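Local structure of DUF1818 domain-containing protein (Prochlorococcus marinus, 2IT9) at residues 28-33 and 102-107; 84-89 and 109-114. The protein is of unknown function but may bind DNA, as PC4-like proteins do. All blocks are in the same frame, centred on the assembly; numbering follows the deposited sequence.

Interactions 1 and 2 lie about 13 Å apart, centre to centre, and each sits about 9 Å from the centre of the chain. Strand 102-106, in interaction 1, is the antiparallel neighbour of strand 85-92, in interaction 2, and is followed, after a short connection, by helix 110-120. The two contacts meet directly: Trp106 O lies 2.9 Å from Leu88 N, a probable hydrogen bond within the sheet, and Glu103 OE1 forms a salt bridge of 3.1 Å with Arg89 NH2. Both residues of that bridge also hydrogen-bond a triethylene glycol, probably from the crystallisation liquor. Interaction 1 joins the two sheets and borders the second subunit, whereas interaction 2 lays the helix against one sheet.

Interaction 1: 28-33 and 102-107; sequences ETWAIE and AEVYWP
Trp30 lies with one face of its indole on Val104 and its edge against the carbonyl of Tyr105 and the indole of Trp106. Val104 CB stands 3.4 Å from the centroid of the Trp30 six-membered ring, almost exactly on the ring normal, a CH-pi contact straight over the face. The valine straddles that ring: CG1 comes within 3.4 Å of Trp30 CE3, while CG2 reaches the CH2 corner. At the indole's edge, Trp30 NE1 donates to Tyr105 O at 3.0 Å; the N-H···O angle of 138° makes this a bent bond, although the oxygen stays near the ring plane. The indole is thus held twice, by its face and by its N-H. Trp30 CH2 also approaches Trp106 CZ2 at 3.5 Å, lying over one face of the Trp106 ring toward its rim; the Trp30 six-membered and Trp106 five-membered rings form an oblique pair, planes 53° apart. Farther along, Ile32 CD1 packs 4.1 Å from Val104 CG1 and equally far from Ala102 CB.

The first torsion of Trp30 sets CG between the backbone N and the carbonyl carbon, which brings the indole over Val104. Trp106, in turn, is positioned from outside: its NE1 hydrogen-bonds to Gly26 O, and its ring packs on Ile25 and on Thr111, Val114 and Met118 of helix 110-120. Beyond this core, both strands pair antiparallel with the second subunit, and Glu103 forms a salt bridge with Arg11 of that subunit.

Strands 30-33 and 102-106 approach to 8.3 Å between axes at 128°, too far apart for backbone pairing with each other. They are the outermost strands, within this chain, of two four-stranded antiparallel sheets, and their side chains interlock in a buried core where the sheets meet beside the dimer interface.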
loop_
_atom_site.group_PDB
_atom_site.type_symbol
_atom_site.label_atom_id
_atom_site.label_comp_id
_atom_site.label_asym_id
_atom_site.label_seq_id
_atom_site.Cartn_x
_atom_site.Cartn_y
_atom_site.Cartn_z
ATOM N N GLU A 28 -7.408 -2.173 -1.801
ATOM C CA GLU A 28 -8.191 -1.151 -2.496
ATOM C C GLU A 28 -7.360 0.091 -2.842
ATOM O O GLU A 28 -7.507 0.662 -3.923
ATOM C CB GLU A 28 -9.347 -0.691 -1.634
ATOM C CG GLU A 28 -10.325 0.180 -2.391
ATOM C CD GLU A 28 -11.489 0.627 -1.561
ATOM O OE1 GLU A 28 -11.339 0.732 -0.326
ATOM O OE2 GLU A 28 -12.551 0.915 -2.165
ATOM N N THR A 29 -6.509 0.493 -1.908
ATOM C CA THR A 29 -5.760 1.747 -2.028
ATOM C C THR A 29 -4.241 1.567 -2.101
ATOM O O THR A 29 -3.493 2.529 -1.881
ATOM C CB THR A 29 -6.081 2.648 -0.816
ATOM O OG1 THR A 29 -5.581 2.066 0.405
ATOM C CG2 THR A 29 -7.570 2.947 -0.702
ATOM N N TRP A 30 -3.766 0.349 -2.369
ATOM C CA TRP A 30 -2.329 0.124 -2.403
ATOM C C TRP A 30 -2.000 -1.118 -3.207
ATOM O O TRP A 30 -2.854 -1.961 -3.429
ATOM C CB TRP A 30 -1.788 -0.096 -0.960
ATOM C CG TRP A 30 -2.497 -1.279 -0.214
ATOM C CD1 TRP A 30 -3.568 -1.193 0.607
ATOM C CD2 TRP A 30 -2.150 -2.686 -0.273
ATOM N NE1 TRP A 30 -3.930 -2.442 1.070
ATOM C CE2 TRP A 30 -3.097 -3.384 0.517
ATOM C CE3 TRP A 30 -1.183 -3.420 -0.970
ATOM C CZ2 TRP A 30 -3.082 -4.784 0.648
ATOM C CZ3 TRP A 30 -1.180 -4.833 -0.848
ATOM C CH2 TRP A 30 -2.118 -5.488 -0.040
ATOM N N ALA A 31 -0.750 -1.179 -3.657
ATOM C CA ALA A 31 -0.185 -2.383 -4.279
ATOM C C ALA A 31 1.305 -2.332 -4.037
ATOM O O ALA A 31 1.875 -1.241 -3.991
ATOM C CB ALA A 31 -0.478 -2.429 -5.734
ATOM N N ILE A 32 1.938 -3.482 -3.799
ATOM C CA ILE A 32 3.368 -3.577 -3.711
ATOM C C ILE A 32 3.854 -4.797 -4.509
ATOM O O ILE A 32 3.155 -5.806 -4.622
ATOM C CB ILE A 32 3.922 -3.686 -2.257
ATOM C CG1 ILE A 32 3.356 -4.911 -1.541
ATOM C CG2 ILE A 32 3.608 -2.439 -1.452
ATOM C CD1 ILE A 32 4.010 -5.139 -0.152
ATOM N N GLU A 33 5.016 -4.656 -5.109
ATOM C CA GLU A 33 5.631 -5.739 -5.884
ATOM C C GLU A 33 6.484 -6.578 -4.940
ATOM O O GLU A 33 7.065 -6.054 -3.991
ATOM C CB GLU A 33 6.500 -5.193 -7.002
ATOM C CG GLU A 33 5.753 -4.388 -8.073
ATOM C CD GLU A 33 6.715 -3.884 -9.145
ATOM O OE1 GLU A 33 7.933 -3.828 -8.858
ATOM O OE2 GLU A 33 6.257 -3.551 -10.241
ATOM N N ALA A 102 7.590 -2.125 3.745
ATOM C CA ALA A 102 6.203 -1.739 3.532
ATOM C C ALA A 102 5.285 -2.339 4.598
ATOM O O ALA A 102 5.667 -3.260 5.327
ATOM C CB ALA A 102 5.743 -2.184 2.156
ATOM N N GLU A 103 4.073 -1.808 4.664
ATOM C CA GLU A 103 3.039 -2.337 5.515
ATOM C C GLU A 103 1.759 -2.224 4.708
ATOM O O GLU A 103 1.488 -1.207 4.079
ATOM C CB GLU A 103 2.931 -1.525 6.807
ATOM C CG GLU A 103 4.223 -1.316 7.545
ATOM C CD GLU A 103 4.027 -0.477 8.811
ATOM O OE1 GLU A 103 2.865 -0.084 9.068
ATOM O OE2 GLU A 103 5.023 -0.207 9.524
ATOM N N VAL A 104 0.970 -3.289 4.684
ATOM C CA VAL A 104 -0.263 -3.317 3.934
ATOM C C VAL A 104 -1.341 -4.032 4.740
ATOM O O VAL A 104 -1.034 -4.729 5.733
ATOM C CB VAL A 104 -0.077 -3.945 2.544
ATOM C CG1 VAL A 104 0.959 -3.171 1.721
ATOM C CG2 VAL A 104 0.349 -5.398 2.647
ATOM N N TYR A 105 -2.578 -3.921 4.259
ATOM C CA TYR A 105 -3.738 -4.435 5.026
ATOM C C TYR A 105 -4.899 -4.830 4.139
ATOM O O TYR A 105 -5.214 -4.117 3.159
ATOM C CB TYR A 105 -4.167 -3.374 6.018
ATOM C CG TYR A 105 -5.494 -3.595 6.710
ATOM C CD1 TYR A 105 -5.547 -4.277 7.932
ATOM C CD2 TYR A 105 -6.666 -3.088 6.183
ATOM C CE1 TYR A 105 -6.765 -4.444 8.615
ATOM C CE2 TYR A 105 -7.895 -3.258 6.859
ATOM C CZ TYR A 105 -7.915 -3.946 8.067
ATOM O OH TYR A 105 -9.104 -4.131 8.760
ATOM N N TRP A 106 -5.506 -5.987 4.445
ATOM C CA TRP A 106 -6.755 -6.433 3.806
ATOM C C TRP A 106 -7.812 -6.573 4.897
ATOM O O TRP A 106 -7.518 -7.115 5.978
ATOM C CB TRP A 106 -6.645 -7.776 3.093
ATOM C CG TRP A 106 -5.900 -7.748 1.787
ATOM C CD1 TRP A 106 -6.287 -7.103 0.652
ATOM C CD2 TRP A 106 -4.710 -8.480 1.454
ATOM N NE1 TRP A 106 -5.399 -7.368 -0.368
ATOM C CE2 TRP A 106 -4.407 -8.192 0.102
ATOM C CE3 TRP A 106 -3.864 -9.334 2.167
ATOM C CZ2 TRP A 106 -3.297 -8.743 -0.548
ATOM C CZ3 TRP A 106 -2.760 -9.874 1.533
ATOM C CH2 TRP A 106 -2.490 -9.601 0.191
ATOM N N PRO A 107 -9.024 -6.069 4.645
ATOM C CA PRO A 107 -10.078 -6.132 5.637
ATOM C C PRO A 107 -10.813 -7.485 5.621
ATOM O O PRO A 107 -10.556 -8.346 4.750
ATOM C CB PRO A 107 -10.995 -4.993 5.212
ATOM C CG PRO A 107 -10.916 -5.044 3.723
ATOM C CD PRO A 107 -9.468 -5.348 3.441
#

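Interaction 2: 84-89 and 109-114; sequences YGWNLR and HVTNNV
Thr111 OG1 donates to Trp86 O at 2.7 Å, and the same threonine covers the indole of Trp86. Its CB sits 3.5 Å from the centroid of the six-membered ring, a CH-pi contact almost straight over the face. The first torsion of Thr111 (chi1 47°) turns OG1 to Trp86 O and leaves CG2 anti to the threonine's own carbonyl carbon, where it reaches Leu88 CB.

The hydroxyl is satisfied in both senses, since water 2 donates to OG1. That water also accepts from Trp86 N and from His109 N, the latter at 2.8 Å, so it ties the strand to the N-cap residue of the helix. Water 1 makes a second bridge, donating to Tyr84 O and lying 3.1 Å from His109 ND1 in a hydrogen bond. The indole N-H is met separately: Trp86 NE1 donates to Asn112 OD1 at 3.3 Å with an N-H···O angle of 144°, approaching from above the plane of the amide carbonyl. Asn112 OD1 also receives a weak bond from Lys54 of helix 36-56, while the indole meets the ring of Tyr53.

Replacing Trp86 with a leucine would probably uncover the CB of Thr111 and leave Asn112 OD1 with only the weak lysine bond among the donors described.

With closest axes 8.1 Å apart at 72°, strand 85-89 and helix 110-114 are joined by polar bonds as well as by the threonine on the indole face: the Thr111 hydroxyl and two waters serve backbone groups, the other direct bond pairs indole with side-chain amide, and together they should fix how the helix's first turn sits on the sheet.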
loop_
_atom_site.group_PDB
_atom_site.type_symbol
_atom_site.label_atom_id
_atom_site.label_comp_id
_atom_site.label_asym_id
_atom_site.label_seq_id
_atom_site.Cartn_x
_atom_site.Cartn_y
_atom_site.Cartn_z
ATOM N N TYR A 84 -17.009 -14.451 12.631
ATOM C CA TYR A 84 -17.620 -14.059 11.366
ATOM C C TYR A 84 -16.608 -13.690 10.299
ATOM O O TYR A 84 -16.947 -13.640 9.140
ATOM C CB TYR A 84 -18.613 -12.918 11.622
ATOM C CG TYR A 84 -19.567 -13.211 12.768
ATOM C CD1 TYR A 84 -20.610 -14.100 12.604
ATOM C CD2 TYR A 84 -19.404 -12.612 14.021
ATOM C CE1 TYR A 84 -21.481 -14.389 13.630
ATOM C CE2 TYR A 84 -20.281 -12.892 15.072
ATOM C CZ TYR A 84 -21.321 -13.784 14.870
ATOM O OH TYR A 84 -22.216 -14.094 15.886
ATOM N N GLY A 85 -15.357 -13.450 10.671
ATOM C CA GLY A 85 -14.356 -13.103 9.697
ATOM C C GLY A 85 -13.082 -12.584 10.327
ATOM O O GLY A 85 -12.940 -12.506 11.563
ATOM N N TRP A 86 -12.146 -12.243 9.459
ATOM C CA TRP A 86 -10.861 -11.749 9.902
ATOM C C TRP A 86 -10.176 -10.788 8.964
ATOM O O TRP A 86 -10.340 -10.890 7.768
ATOM C CB TRP A 86 -9.912 -12.915 10.164
ATOM C CG TRP A 86 -9.748 -13.830 8.955
ATOM C CD1 TRP A 86 -10.642 -14.767 8.512
ATOM C CD2 TRP A 86 -8.618 -13.919 8.077
ATOM N NE1 TRP A 86 -10.171 -15.379 7.378
ATOM C CE2 TRP A 86 -8.916 -14.908 7.112
ATOM C CE3 TRP A 86 -7.404 -13.240 7.987
ATOM C CZ2 TRP A 86 -8.040 -15.247 6.094
ATOM C CZ3 TRP A 86 -6.528 -13.580 6.974
ATOM C CH2 TRP A 86 -6.851 -14.585 6.039
ATOM N N ASN A 87 -9.362 -9.882 9.528
ATOM C CA ASN A 87 -8.575 -8.953 8.722
ATOM C C ASN A 87 -7.106 -9.328 8.891
ATOM O O ASN A 87 -6.727 -10.141 9.763
ATOM C CB ASN A 87 -8.839 -7.477 9.067
ATOM C CG ASN A 87 -8.523 -7.144 10.501
ATOM O OD1 ASN A 87 -7.542 -7.605 11.053
ATOM N ND2 ASN A 87 -9.367 -6.333 11.107
ATOM N N LEU A 88 -6.263 -8.743 8.043
ATOM C CA LEU A 88 -4.857 -9.092 8.016
ATOM C C LEU A 88 -3.976 -7.891 7.751
ATOM O O LEU A 88 -4.167 -7.186 6.745
ATOM C CB LEU A 88 -4.590 -10.146 6.928
ATOM C CG LEU A 88 -3.141 -10.683 6.833
ATOM C CD1 LEU A 88 -2.816 -11.507 8.036
ATOM C CD2 LEU A 88 -2.998 -11.487 5.577
ATOM N N ARG A 89 -3.039 -7.665 8.674
ATOM C CA ARG A 89 -2.045 -6.608 8.562
ATOM C C ARG A 89 -0.710 -7.290 8.308
ATOM O O ARG A 89 -0.370 -8.252 8.992
ATOM C CB ARG A 89 -1.986 -5.784 9.828
ATOM C CG ARG A 89 -1.040 -4.630 9.708
ATOM C CD ARG A 89 -1.003 -3.792 10.967
ATOM N NE ARG A 89 -0.012 -2.721 10.834
ATOM C CZ ARG A 89 0.630 -2.171 11.859
ATOM N NH1 ARG A 89 0.427 -2.591 13.105
ATOM N NH2 ARG A 89 1.513 -1.205 11.638
ATOM N N HIS A 109 -13.439 -10.435 5.050
ATOM C CA HIS A 109 -14.176 -10.950 3.887
ATOM C C HIS A 109 -13.300 -10.924 2.633
ATOM O O HIS A 109 -13.210 -11.920 1.896
ATOM C CB HIS A 109 -15.558 -10.279 3.679
ATOM C CG HIS A 109 -16.375 -10.217 4.932
ATOM N ND1 HIS A 109 -16.756 -11.345 5.627
ATOM C CD2 HIS A 109 -16.840 -9.160 5.644
ATOM C CE1 HIS A 109 -17.384 -10.986 6.734
ATOM N NE2 HIS A 109 -17.470 -9.667 6.758
ATOM N N VAL A 110 -12.667 -9.792 2.378
ATOM C CA VAL A 110 -11.665 -9.703 1.329
ATOM C C VAL A 110 -10.556 -10.769 1.531
ATOM O O VAL A 110 -10.088 -11.440 0.582
ATOM C CB VAL A 110 -11.056 -8.269 1.283
ATOM C CG1 VAL A 110 -9.811 -8.256 0.418
ATOM C CG2 VAL A 110 -12.119 -7.247 0.824
ATOM N N THR A 111 -10.131 -10.921 2.777
ATOM C CA THR A 111 -9.084 -11.885 3.141
ATOM C C THR A 111 -9.372 -13.310 2.633
ATOM O O THR A 111 -8.474 -13.973 2.129
ATOM C CB THR A 111 -8.862 -11.905 4.684
ATOM O OG1 THR A 111 -10.133 -11.983 5.328
ATOM C CG2 THR A 111 -8.093 -10.661 5.130
ATOM N N ASN A 112 -10.603 -13.752 2.759
ATOM C CA ASN A 112 -10.978 -15.093 2.264
ATOM C C ASN A 112 -10.751 -15.246 0.771
ATOM O O ASN A 112 -10.304 -16.295 0.296
ATOM C CB ASN A 112 -12.407 -15.449 2.645
ATOM C CG ASN A 112 -12.536 -15.746 4.122
ATOM O OD1 ASN A 112 -11.691 -16.456 4.707
ATOM N ND2 ASN A 112 -13.580 -15.212 4.740
ATOM N N ASN A 113 -11.015 -14.187 0.031
ATOM C CA ASN A 113 -10.833 -14.238 -1.416
ATOM C C ASN A 113 -9.363 -14.219 -1.764
ATOM O O ASN A 113 -8.937 -14.936 -2.656
ATOM C CB ASN A 113 -11.651 -13.128 -2.090
ATOM C CG ASN A 113 -13.150 -13.249 -1.795
ATOM O OD1 ASN A 113 -13.759 -14.302 -1.982
ATOM N ND2 ASN A 113 -13.749 -12.164 -1.357
ATOM N N VAL A 114 -8.570 -13.435 -1.030
ATOM C CA VAL A 114 -7.135 -13.374 -1.236
ATOM C C VAL A 114 -6.528 -14.750 -0.971
ATOM O O VAL A 114 -5.690 -15.239 -1.753
ATOM C CB VAL A 114 -6.498 -12.350 -0.336
ATOM C CG1 VAL A 114 -4.980 -12.477 -0.346
ATOM C CG2 VAL A 114 -6.924 -10.942 -0.800
HETATM O O HOH W 1 -15.419 -13.988 6.357
HETATM O O HOH W 2 -12.811 -12.731 6.549
#